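Local coordinates for PfkB (Polaromonas sp. JS666, PDB 4DU5), which probably transfers a phosphate group from ATP to a sugar or sugar-like substrate, as do other pfkB-family carbohydrate kinases, at residues Lys55-Ala58 with Thr62-Ala65; Ala93-Ala96 with Asp100-His103; Glu256-Asp261 with Glu303-Gly308; Ala215-Pro220 with Ala294-Leu299. One frame throughout, in Å; residues are numbered along the deposited sequence.

Contact 1 of 4, residues Lys55-Ala58 with Thr62-Ala65; sequences KRTA and TNVA
Thr57 and Ala58, the last residues of strand 52-58, meet Thr62 and Asn63 in the first turn of helix 60-70: a tight strand-to-helix turn at the junction between the small four-stranded sheet and the body of the kinase. The touching is done by side-chain ends and one backbone carbonyl, with no hydrogen bond across, and the two segments together bury about 121 Å². With Thr57 OG1 beside its own backbone N (chi1 -87°), the methyl CG2 is the branch that faces the helix; it lies 3.8 Å from Thr62 OG1 as the two threonines meet at a slant. The same CG2 passes the amide of Asn63, 4.1 Å from its OD1, the two side chains running past each other in opposite directions. Thr62 holds OG1 between its backbone N and carbonyl carbon (chi1 65°), which turns the hydroxyl back to Gly59 O, its hydrogen-bond partner, while Ala58 O stays at 3.5 Å from OG1 as a mere neighbour. That bond ties the start of the helix to the residue following the strand. In ribokinase-like pfkB kinases such a small sheet usually forms the lid and the dimer contact, consistent with Lys55 NZ being hydrogen-bonded to Glu48 O and Ala50 O of the second subunit. Ala58 CB points away from the helix and packs on Leu38 of strand 36-41, the antiparallel partner of strand 52-58. Thr57 and Thr62 both lean on Met94 of helix 85-95, and Thr62 also touches Trp77 of strand 75-81.

Contact 2 of 4, residues Ala93-Ala96 with Asp100-His103; sequences AMAA and DCSH
Met94, a selenomethionine in the last turn of helix 85-95, is the first residue of its segment to meet Cys101, offering CB to the thiol sulfur SG at 3.9 Å. Its CB leads toward strand 100-106, but the chain is bent at chi2 and chi3, and the bends carry SE and CE away toward helix 60-70, where the side chain touches Ile66, and toward the end of strand 52-58. Only the root of this long side chain therefore serves the contact. Next along the helix, Ala95 meets the same sulfur on its backbone, with N 4.0 Å from Cys101 SG, and more loosely through its methyl, with CB 4.4 Å from SG. No hydrogen bond crosses; one sulfur, packed against CB of Met94 and the start of Ala95, carries the whole meeting. CB of Cys101 points toward the helix, and SG, beside its own backbone N (chi1 -71°), meets it. On the strand side the backbone forms an Asx turn: Ser102 N donates to Asp100 OD1 at 3.0 Å, nearly in line with the C-O bond of the carboxylate, although the N-H bends away from straight (136°). The chain turns a corner just there, and the His103 that follows stacks its ring on Trp149. The arrangement is that of a beta-alpha-beta unit, strand 75-81, helix 85-95 and strand 100-106, at the point where the helix hands over to the unit's second strand, an edge strand of the main sheet within this chain.

Contact 3 of 4, residues Glu256-Asp261 with Glu303-Gly308; sequences EGAYFD and EAVKRG
Val305 turns CG1 anti to its backbone N (chi1 -171°) and leaves CG2 beside that N, which aims both methyls from helix 301-316 at strand 258-262. CG1 lands on the methyl of Ala258, with CG1 to CB at 3.4 Å, and CG2 comes to Phe260, 4.2 Å from its CB. Phe260 carries its ring between its own backbone N and carbonyl carbon (chi1 71°), and CG2 approaches that ring obliquely. Ala258 and Phe260 are two apart on the strand and both point at the helix, so the forked valine can touch the two of them at once; Tyr259, between them, points the other way, toward helix 234-243. The backbones come nearest at the small residue, with the CA atoms of Ala258 and Val305 7.1 Å apart. Helix 301-316 thus packs on the antiparallel end of the main sheet, formed by strands 248-252, 258-262 and 265-269: its Val301 and Pro302 touch Phe260, and Val305 also meets Val269, besides Phe287 of helix 283-296. Charged groups pair elsewhere, Asp261 with Arg242 and Arg307 with Asp297. Across the 121 Å² buried here there is no hydrogen bond and no charge pair, so this contact between two segments 42 residues apart at their nearest ends rests on apolar packing, with the valine touching through its two methyls and not through any polar atom.

Contact 4 of 4, residues Ala215-Pro220 with Ala294-Leu299; sequences ADWVLP and ALLDGL
Leu295 lays its CD2 methyl over one face of the Trp217 six-membered ring, a CH-pi contact 4.0 Å from CD2 to the ring centroid and only 12° off the ring normal. Its CB follows alongside, 3.9 Å from Trp217 CH2. Leu296 comes instead at the edge of the indole, near its plane, with CD1 4.1 Å from CH2, so the outer corner of the ring is held by neighbouring leucines from two directions. The backbones stay well apart, 10.5 Å between the CA atoms of Trp217 and Leu295, and the long aromatic side chain spans the distance: with CG anti to the carbonyl carbon, the indole extends from the sheet to the leucines. Replacing Trp217 by alanine is likely to leave both leucines without the ring surface they rest on and open a gap between strand and helix. In the next shell, the indole is also stacked with the ring of His155 and touches Ser186 and Ser188 of strand 186-190. The leucines are positioned by the end of helix 283-296, which closes in a Schellman motif: Gly298 takes a positive phi of 87°, Leu299 N bonds to Ala294 O at 3.1 Å, and Gly298 N makes a weak bond to Leu295 O. Leu296 O accepts from Arg154. The short strand 217-218 lies in the main sheet between strands 186-190 and 248-252, and helix 283-296 covers it on the Trp217 side, with helix 301-316 next to it, where Ala304 packs on Ala294 and Leu295.

From the N terminus, contact 1 closes the tight turn from the small sheet into helix 60-70, and contact 2 then closes the equally short turn from helix 85-95 into the edge strand of the main sheet. The two lie in series yet touch, their centres about 12 Å apart. Contacts 4 and 3 span far longer loops and cross: 215-220, 256-261, 294-299 and 303-308 alternate along the chain. They bring consecutive helices 283-296 and 301-316 onto different strands of the same sheet, and meet where those two helices pack on each other. Contacts 1 and 4 lie on opposite sides of the chain's centre, about 21 Å between centres.

Contact 1 of 4, residues Lys55-Ala58 with Thr62-Ala65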
loop_
_atom_site.group_PDB
_atom_site.type_symbol
_atom_site.label_atom_id
_atom_site.label_comp_id
_atom_site.label_asym_id
_atom_site.label_seq_id
_atom_site.Cartn_x
_atom_site.Cartn_y
_atom_site.Cartn_z
ATOM N N LYS A 55 -5.666 -12.477 -2.175
ATOM C CA LYS A 55 -4.631 -12.458 -1.138
ATOM C C LYS A 55 -3.688 -13.681 -1.125
ATOM O O LYS A 55 -4.126 -14.839 -1.029
ATOM C CB LYS A 55 -5.263 -12.327 0.267
ATOM C CG LYS A 55 -5.525 -10.917 0.735
ATOM C CD LYS A 55 -5.009 -10.692 2.157
ATOM C CE LYS A 55 -6.096 -10.713 3.248
ATOM N NZ LYS A 55 -6.493 -12.114 3.531
ATOM N N ARG A 56 -2.389 -13.412 -1.176
ATOM C CA ARG A 56 -1.393 -14.443 -0.899
ATOM C C ARG A 56 -0.199 -13.851 -0.131
ATOM O O ARG A 56 -0.174 -12.671 0.201
ATOM C CB ARG A 56 -0.959 -15.172 -2.201
ATOM N N THR A 57 0.778 -14.705 0.137
ATOM C CA THR A 57 2.035 -14.371 0.787
ATOM C C THR A 57 3.145 -14.252 -0.263
ATOM O O THR A 57 3.100 -14.922 -1.292
ATOM C CB THR A 57 2.364 -15.503 1.771
ATOM O OG1 THR A 57 1.724 -15.218 3.019
ATOM C CG2 THR A 57 3.905 -15.741 1.970
ATOM N N ALA A 58 4.131 -13.428 0.019
ATOM C CA ALA A 58 5.310 -13.332 -0.789
ATOM C C ALA A 58 6.514 -13.256 0.103
ATOM O O ALA A 58 6.412 -12.871 1.186
ATOM C CB ALA A 58 5.245 -12.109 -1.654
ATOM N N THR A 62 10.374 -16.648 3.411
ATOM C CA THR A 62 9.177 -17.228 3.983
ATOM C C THR A 62 8.685 -18.404 3.180
ATOM O O THR A 62 8.276 -19.391 3.758
ATOM C CB THR A 62 8.063 -16.195 4.228
ATOM O OG1 THR A 62 7.583 -15.650 2.972
ATOM C CG2 THR A 62 8.600 -15.111 5.118
ATOM N N ASN A 63 8.713 -18.291 1.850
ATOM C CA ASN A 63 8.353 -19.426 0.978
ATOM C C ASN A 63 9.182 -20.653 1.360
ATOM O O ASN A 63 8.623 -21.757 1.497
ATOM C CB ASN A 63 8.530 -19.085 -0.496
ATOM C CG ASN A 63 7.770 -17.820 -0.893
ATOM O OD1 ASN A 63 6.619 -17.611 -0.466
ATOM N ND2 ASN A 63 8.404 -16.963 -1.709
ATOM N N VAL A 64 10.480 -20.471 1.595
ATOM C CA VAL A 64 11.306 -21.604 1.983
ATOM C C VAL A 64 10.837 -22.148 3.353
ATOM O O VAL A 64 10.790 -23.383 3.590
ATOM C CB VAL A 64 12.841 -21.261 1.941
ATOM C CG1 VAL A 64 13.700 -22.294 2.637
ATOM C CG2 VAL A 64 13.296 -21.160 0.552
ATOM N N ALA A 65 10.475 -21.215 4.241
ATOM C CA ALA A 65 10.045 -21.563 5.580
ATOM C C ALA A 65 8.746 -22.379 5.531
ATOM O O ALA A 65 8.650 -23.390 6.159
ATOM C CB ALA A 65 9.911 -20.333 6.407
#

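Contact 2 of 4, residues Ala93-Ala96 with Asp100-His103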
loop_
_atom_site.group_PDB
_atom_site.type_symbol
_atom_site.label_atom_id
_atom_site.label_comp_id
_atom_site.label_asym_id
_atom_site.label_seq_id
_atom_site.Cartn_x
_atom_site.Cartn_y
_atom_site.Cartn_z
ATOM N N ALA A 93 -0.972 -16.097 8.652
ATOM C CA ALA A 93 -0.812 -17.097 7.583
ATOM C C ALA A 93 0.497 -17.842 7.755
ATOM O O ALA A 93 0.599 -19.008 7.429
ATOM C CB ALA A 93 -0.905 -16.476 6.213
HETATM N N MSE A 94 1.489 -17.163 8.302
HETATM C CA MSE A 94 2.761 -17.786 8.642
HETATM C C MSE A 94 2.670 -18.750 9.833
HETATM O O MSE A 94 3.365 -19.757 9.847
HETATM C CB MSE A 94 3.796 -16.712 8.918
HETATM C CG MSE A 94 5.082 -16.965 8.245
HETATM SE SE MSE A 94 4.912 -17.222 6.314
HETATM C CE MSE A 94 3.839 -15.645 5.829
ATOM N N ALA A 95 1.816 -18.442 10.812
ATOM C CA ALA A 95 1.586 -19.287 11.990
ATOM C C ALA A 95 0.677 -20.471 11.734
ATOM O O ALA A 95 0.788 -21.471 12.431
ATOM C CB ALA A 95 1.009 -18.467 13.144
ATOM N N ALA A 96 -0.236 -20.359 10.774
ATOM C CA ALA A 96 -1.144 -21.462 10.468
ATOM C C ALA A 96 -0.389 -22.503 9.666
ATOM O O ALA A 96 -0.940 -23.534 9.261
ATOM C CB ALA A 96 -2.360 -20.976 9.686
ATOM N N ASP A 100 7.311 -21.119 13.960
ATOM C CA ASP A 100 7.549 -20.334 15.185
ATOM C C ASP A 100 7.661 -18.812 14.877
ATOM O O ASP A 100 8.679 -18.308 14.394
ATOM C CB ASP A 100 8.761 -20.901 15.965
ATOM C CG ASP A 100 9.225 -20.003 17.149
ATOM O OD1 ASP A 100 9.045 -18.764 17.130
ATOM O OD2 ASP A 100 9.836 -20.546 18.111
ATOM N N CYS A 101 6.599 -18.085 15.190
ATOM C CA CYS A 101 6.561 -16.637 14.946
ATOM C C CYS A 101 6.921 -15.718 16.153
ATOM O O CYS A 101 6.847 -14.494 16.068
ATOM C CB CYS A 101 5.204 -16.267 14.323
ATOM S SG CYS A 101 5.016 -16.862 12.594
ATOM N N SER A 102 7.336 -16.311 17.258
ATOM C CA SER A 102 7.676 -15.568 18.478
ATOM C C SER A 102 8.647 -14.415 18.246
ATOM O O SER A 102 8.730 -13.501 19.054
ATOM C CB SER A 102 8.256 -16.524 19.532
ATOM O OG SER A 102 9.387 -17.201 19.020
ATOM N N HIS A 103 9.382 -14.449 17.147
ATOM C CA HIS A 103 10.369 -13.406 16.911
ATOM C C HIS A 103 9.993 -12.503 15.769
ATOM O O HIS A 103 10.846 -11.812 15.194
ATOM C CB HIS A 103 11.773 -13.980 16.771
ATOM C CG HIS A 103 12.340 -14.444 18.074
ATOM N ND1 HIS A 103 13.439 -13.853 18.658
ATOM C CD2 HIS A 103 11.919 -15.399 18.936
ATOM C CE1 HIS A 103 13.681 -14.434 19.821
ATOM N NE2 HIS A 103 12.788 -15.391 20.003
#

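Contact 3 of 4, residues Glu256-Asp261 with Glu303-Gly308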
loop_
_atom_site.group_PDB
_atom_site.type_symbol
_atom_site.label_atom_id
_atom_site.label_comp_id
_atom_site.label_asym_id
_atom_site.label_seq_id
_atom_site.Cartn_x
_atom_site.Cartn_y
_atom_site.Cartn_z
ATOM N N GLU A 256 17.721 -29.671 -16.567
ATOM C CA GLU A 256 18.924 -30.483 -16.548
ATOM C C GLU A 256 19.228 -31.058 -15.162
ATOM O O GLU A 256 20.048 -31.947 -15.029
ATOM C CB GLU A 256 20.127 -29.710 -17.125
ATOM C CG GLU A 256 20.430 -29.962 -18.630
ATOM C CD GLU A 256 19.228 -29.712 -19.557
ATOM O OE1 GLU A 256 18.874 -30.624 -20.344
ATOM O OE2 GLU A 256 18.626 -28.607 -19.499
ATOM N N GLY A 257 18.541 -30.582 -14.130
ATOM C CA GLY A 257 18.788 -31.065 -12.751
ATOM C C GLY A 257 19.825 -30.216 -12.030
ATOM O O GLY A 257 19.735 -28.990 -12.008
ATOM N N ALA A 258 20.840 -30.852 -11.468
ATOM C CA ALA A 258 21.818 -30.136 -10.661
ATOM C C ALA A 258 23.192 -30.763 -10.730
ATOM O O ALA A 258 23.320 -31.906 -11.123
ATOM C CB ALA A 258 21.348 -30.063 -9.210
ATOM N N TYR A 259 24.204 -29.990 -10.350
ATOM C CA TYR A 259 25.555 -30.471 -10.102
ATOM C C TYR A 259 25.899 -30.216 -8.656
ATOM O O TYR A 259 25.680 -29.110 -8.148
ATOM C CB TYR A 259 26.562 -29.661 -10.900
ATOM C CG TYR A 259 28.012 -30.028 -10.623
ATOM C CD1 TYR A 259 28.528 -31.245 -11.063
ATOM C CD2 TYR A 259 28.865 -29.159 -9.959
ATOM C CE1 TYR A 259 29.839 -31.598 -10.856
ATOM C CE2 TYR A 259 30.211 -29.502 -9.734
ATOM C CZ TYR A 259 30.685 -30.734 -10.197
ATOM O OH TYR A 259 31.992 -31.129 -10.015
ATOM N N PHE A 260 26.486 -31.206 -8.002
ATOM C CA PHE A 260 26.899 -30.996 -6.635
ATOM C C PHE A 260 28.384 -31.211 -6.472
ATOM O O PHE A 260 28.967 -32.073 -7.150
ATOM C CB PHE A 260 26.093 -31.855 -5.670
ATOM C CG PHE A 260 26.409 -33.283 -5.733
ATOM C CD1 PHE A 260 27.469 -33.806 -5.019
ATOM C CD2 PHE A 260 25.647 -34.115 -6.473
ATOM C CE1 PHE A 260 27.765 -35.145 -5.063
ATOM C CE2 PHE A 260 25.922 -35.450 -6.519
ATOM C CZ PHE A 260 26.980 -35.960 -5.818
ATOM N N ASP A 261 28.991 -30.427 -5.578
ATOM C CA ASP A 261 30.439 -30.456 -5.347
ATOM C C ASP A 261 30.670 -30.297 -3.862
ATOM O O ASP A 261 30.574 -29.199 -3.315
ATOM C CB ASP A 261 31.150 -29.350 -6.157
ATOM C CG ASP A 261 32.628 -29.178 -5.799
ATOM O OD1 ASP A 261 33.187 -29.860 -4.915
ATOM O OD2 ASP A 261 33.270 -28.335 -6.437
ATOM N N GLU A 303 20.867 -37.994 -2.736
ATOM C CA GLU A 303 19.419 -38.151 -2.574
ATOM C C GLU A 303 18.760 -36.809 -2.180
ATOM O O GLU A 303 17.553 -36.613 -2.412
ATOM C CB GLU A 303 19.088 -39.238 -1.549
ATOM C CG GLU A 303 19.846 -40.597 -1.722
ATOM C CD GLU A 303 21.038 -40.755 -0.735
ATOM O OE1 GLU A 303 21.927 -39.868 -0.721
ATOM O OE2 GLU A 303 21.075 -41.753 0.042
ATOM N N ALA A 304 19.552 -35.894 -1.605
ATOM C CA ALA A 304 19.054 -34.604 -1.176
ATOM C C ALA A 304 18.818 -33.724 -2.388
ATOM O O ALA A 304 17.746 -33.041 -2.494
ATOM C CB ALA A 304 20.000 -33.933 -0.228
ATOM N N VAL A 305 19.796 -33.739 -3.300
ATOM C CA VAL A 305 19.659 -32.959 -4.535
ATOM C C VAL A 305 18.468 -33.428 -5.360
ATOM O O VAL A 305 17.818 -32.624 -6.014
ATOM C CB VAL A 305 20.926 -33.002 -5.380
ATOM C CG1 VAL A 305 20.834 -32.024 -6.511
ATOM C CG2 VAL A 305 22.108 -32.695 -4.517
ATOM N N LYS A 306 18.163 -34.723 -5.320
ATOM C CA LYS A 306 17.030 -35.175 -6.107
ATOM C C LYS A 306 15.736 -34.761 -5.441
ATOM O O LYS A 306 14.797 -34.347 -6.134
ATOM C CB LYS A 306 17.061 -36.666 -6.469
ATOM C CG LYS A 306 16.649 -37.620 -5.381
ATOM C CD LYS A 306 15.665 -38.654 -5.865
ATOM C CE LYS A 306 16.084 -39.242 -7.188
ATOM N NZ LYS A 306 15.305 -40.508 -7.402
ATOM N N ARG A 307 15.697 -34.811 -4.105
ATOM C CA ARG A 307 14.533 -34.214 -3.431
ATOM C C ARG A 307 14.389 -32.739 -3.856
ATOM O O ARG A 307 13.352 -32.340 -4.403
ATOM C CB ARG A 307 14.562 -34.347 -1.914
ATOM C CG ARG A 307 13.274 -33.790 -1.287
ATOM C CD ARG A 307 13.338 -33.685 0.186
ATOM N NE ARG A 307 13.479 -34.992 0.810
ATOM C CZ ARG A 307 13.696 -35.190 2.112
ATOM N NH1 ARG A 307 13.837 -34.167 2.944
ATOM N NH2 ARG A 307 13.778 -36.413 2.593
ATOM N N GLY A 308 15.443 -31.954 -3.633
ATOM C CA GLY A 308 15.505 -30.588 -4.122
ATOM C C GLY A 308 14.950 -30.500 -5.520
ATOM O O GLY A 308 14.031 -29.699 -5.800
#

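Contact 4 of 4, residues Ala215-Pro220 with Ala294-Leu299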
loop_
_atom_site.group_PDB
_atom_site.type_symbol
_atom_site.label_atom_id
_atom_site.label_comp_id
_atom_site.label_asym_id
_atom_site.label_seq_id
_atom_site.Cartn_x
_atom_site.Cartn_y
_atom_site.Cartn_z
ATOM N N ALA A 215 28.865 -19.398 4.662
ATOM C CA ALA A 215 27.955 -20.542 4.555
ATOM C C ALA A 215 28.709 -21.861 4.462
ATOM O O ALA A 215 29.814 -21.922 3.926
ATOM C CB ALA A 215 27.059 -20.376 3.363
ATOM N N ASP A 216 28.088 -22.919 4.971
ATOM C CA ASP A 216 28.551 -24.283 4.707
ATOM C C ASP A 216 28.057 -24.770 3.348
ATOM O O ASP A 216 28.796 -25.402 2.622
ATOM C CB ASP A 216 28.101 -25.246 5.818
ATOM C CG ASP A 216 28.407 -24.712 7.220
ATOM O OD1 ASP A 216 29.568 -24.306 7.439
ATOM O OD2 ASP A 216 27.501 -24.689 8.093
ATOM N N TRP A 217 26.801 -24.479 3.022
ATOM C CA TRP A 217 26.184 -24.954 1.764
ATOM C C TRP A 217 25.730 -23.794 0.890
ATOM O O TRP A 217 24.903 -22.985 1.295
ATOM C CB TRP A 217 24.983 -25.898 1.997
ATOM C CG TRP A 217 25.093 -26.830 3.163
ATOM C CD1 TRP A 217 26.220 -27.410 3.634
ATOM C CD2 TRP A 217 24.023 -27.317 3.970
ATOM N NE1 TRP A 217 25.930 -28.214 4.708
ATOM C CE2 TRP A 217 24.586 -28.171 4.938
ATOM C CE3 TRP A 217 22.640 -27.107 3.977
ATOM C CZ2 TRP A 217 23.829 -28.824 5.892
ATOM C CZ3 TRP A 217 21.875 -27.746 4.953
ATOM C CH2 TRP A 217 22.474 -28.609 5.886
ATOM N N VAL A 218 26.256 -23.725 -0.323
ATOM C CA VAL A 218 25.897 -22.652 -1.225
ATOM C C VAL A 218 25.031 -23.213 -2.337
ATOM O O VAL A 218 25.364 -24.239 -2.912
ATOM C CB VAL A 218 27.156 -21.923 -1.701
ATOM C CG1 VAL A 218 26.809 -20.670 -2.506
ATOM C CG2 VAL A 218 27.964 -21.515 -0.471
ATOM N N LEU A 219 23.909 -22.557 -2.614
ATOM C CA LEU A 219 22.898 -23.077 -3.536
ATOM C C LEU A 219 22.649 -22.254 -4.805
ATOM O O LEU A 219 21.529 -21.840 -5.055
ATOM C CB LEU A 219 21.584 -23.220 -2.782
ATOM C CG LEU A 219 21.219 -24.536 -2.143
ATOM C CD1 LEU A 219 22.389 -25.429 -1.815
ATOM C CD2 LEU A 219 20.502 -24.162 -0.912
ATOM N N PRO A 220 23.676 -22.026 -5.621
ATOM C CA PRO A 220 23.467 -21.137 -6.775
ATOM C C PRO A 220 22.836 -21.763 -7.996
ATOM O O PRO A 220 22.960 -22.969 -8.236
ATOM C CB PRO A 220 24.877 -20.724 -7.151
ATOM C CG PRO A 220 25.706 -21.908 -6.719
ATOM C CD PRO A 220 25.088 -22.388 -5.447
ATOM N N ALA A 294 16.318 -32.612 3.259
ATOM C CA ALA A 294 16.910 -33.955 3.199
ATOM C C ALA A 294 18.192 -34.081 4.060
ATOM O O ALA A 294 18.335 -35.033 4.840
ATOM C CB ALA A 294 17.156 -34.372 1.767
ATOM N N LEU A 295 19.104 -33.114 3.939
ATOM C CA LEU A 295 20.374 -33.144 4.671
ATOM C C LEU A 295 20.134 -33.067 6.182
ATOM O O LEU A 295 20.864 -33.641 6.985
ATOM C CB LEU A 295 21.237 -31.965 4.236
ATOM C CG LEU A 295 22.325 -31.921 3.154
ATOM C CD1 LEU A 295 22.434 -33.182 2.340
ATOM C CD2 LEU A 295 22.044 -30.715 2.255
ATOM N N LEU A 296 19.110 -32.338 6.579
ATOM C CA LEU A 296 18.800 -32.236 7.980
ATOM C C LEU A 296 18.057 -33.485 8.442
ATOM O O LEU A 296 18.105 -33.830 9.611
ATOM C CB LEU A 296 17.998 -30.952 8.242
ATOM C CG LEU A 296 18.633 -29.694 8.887
ATOM C CD1 LEU A 296 20.129 -29.742 9.092
ATOM C CD2 LEU A 296 18.250 -28.437 8.129
ATOM N N ASP A 297 17.393 -34.154 7.502
ATOM C CA ASP A 297 16.694 -35.418 7.706
ATOM C C ASP A 297 17.690 -36.580 7.802
ATOM O O ASP A 297 17.289 -37.730 8.036
ATOM C CB ASP A 297 15.744 -35.703 6.521
ATOM C CG ASP A 297 14.347 -35.008 6.640
ATOM O OD1 ASP A 297 14.052 -34.241 7.590
ATOM O OD2 ASP A 297 13.501 -35.241 5.752
ATOM N N GLY A 298 18.978 -36.309 7.589
ATOM C CA GLY A 298 20.001 -37.381 7.553
ATOM C C GLY A 298 20.305 -38.121 6.236
ATOM O O GLY A 298 21.127 -38.997 6.243
ATOM N N LEU A 299 19.644 -37.798 5.123
ATOM C CA LEU A 299 19.992 -38.351 3.816
ATOM C C LEU A 299 21.311 -37.789 3.237
ATOM O O LEU A 299 21.766 -36.687 3.592
ATOM C CB LEU A 299 18.871 -38.095 2.815
ATOM C CG LEU A 299 17.559 -38.904 2.766
ATOM C CD1 LEU A 299 16.531 -38.011 2.151
ATOM C CD2 LEU A 299 17.604 -40.238 1.949
#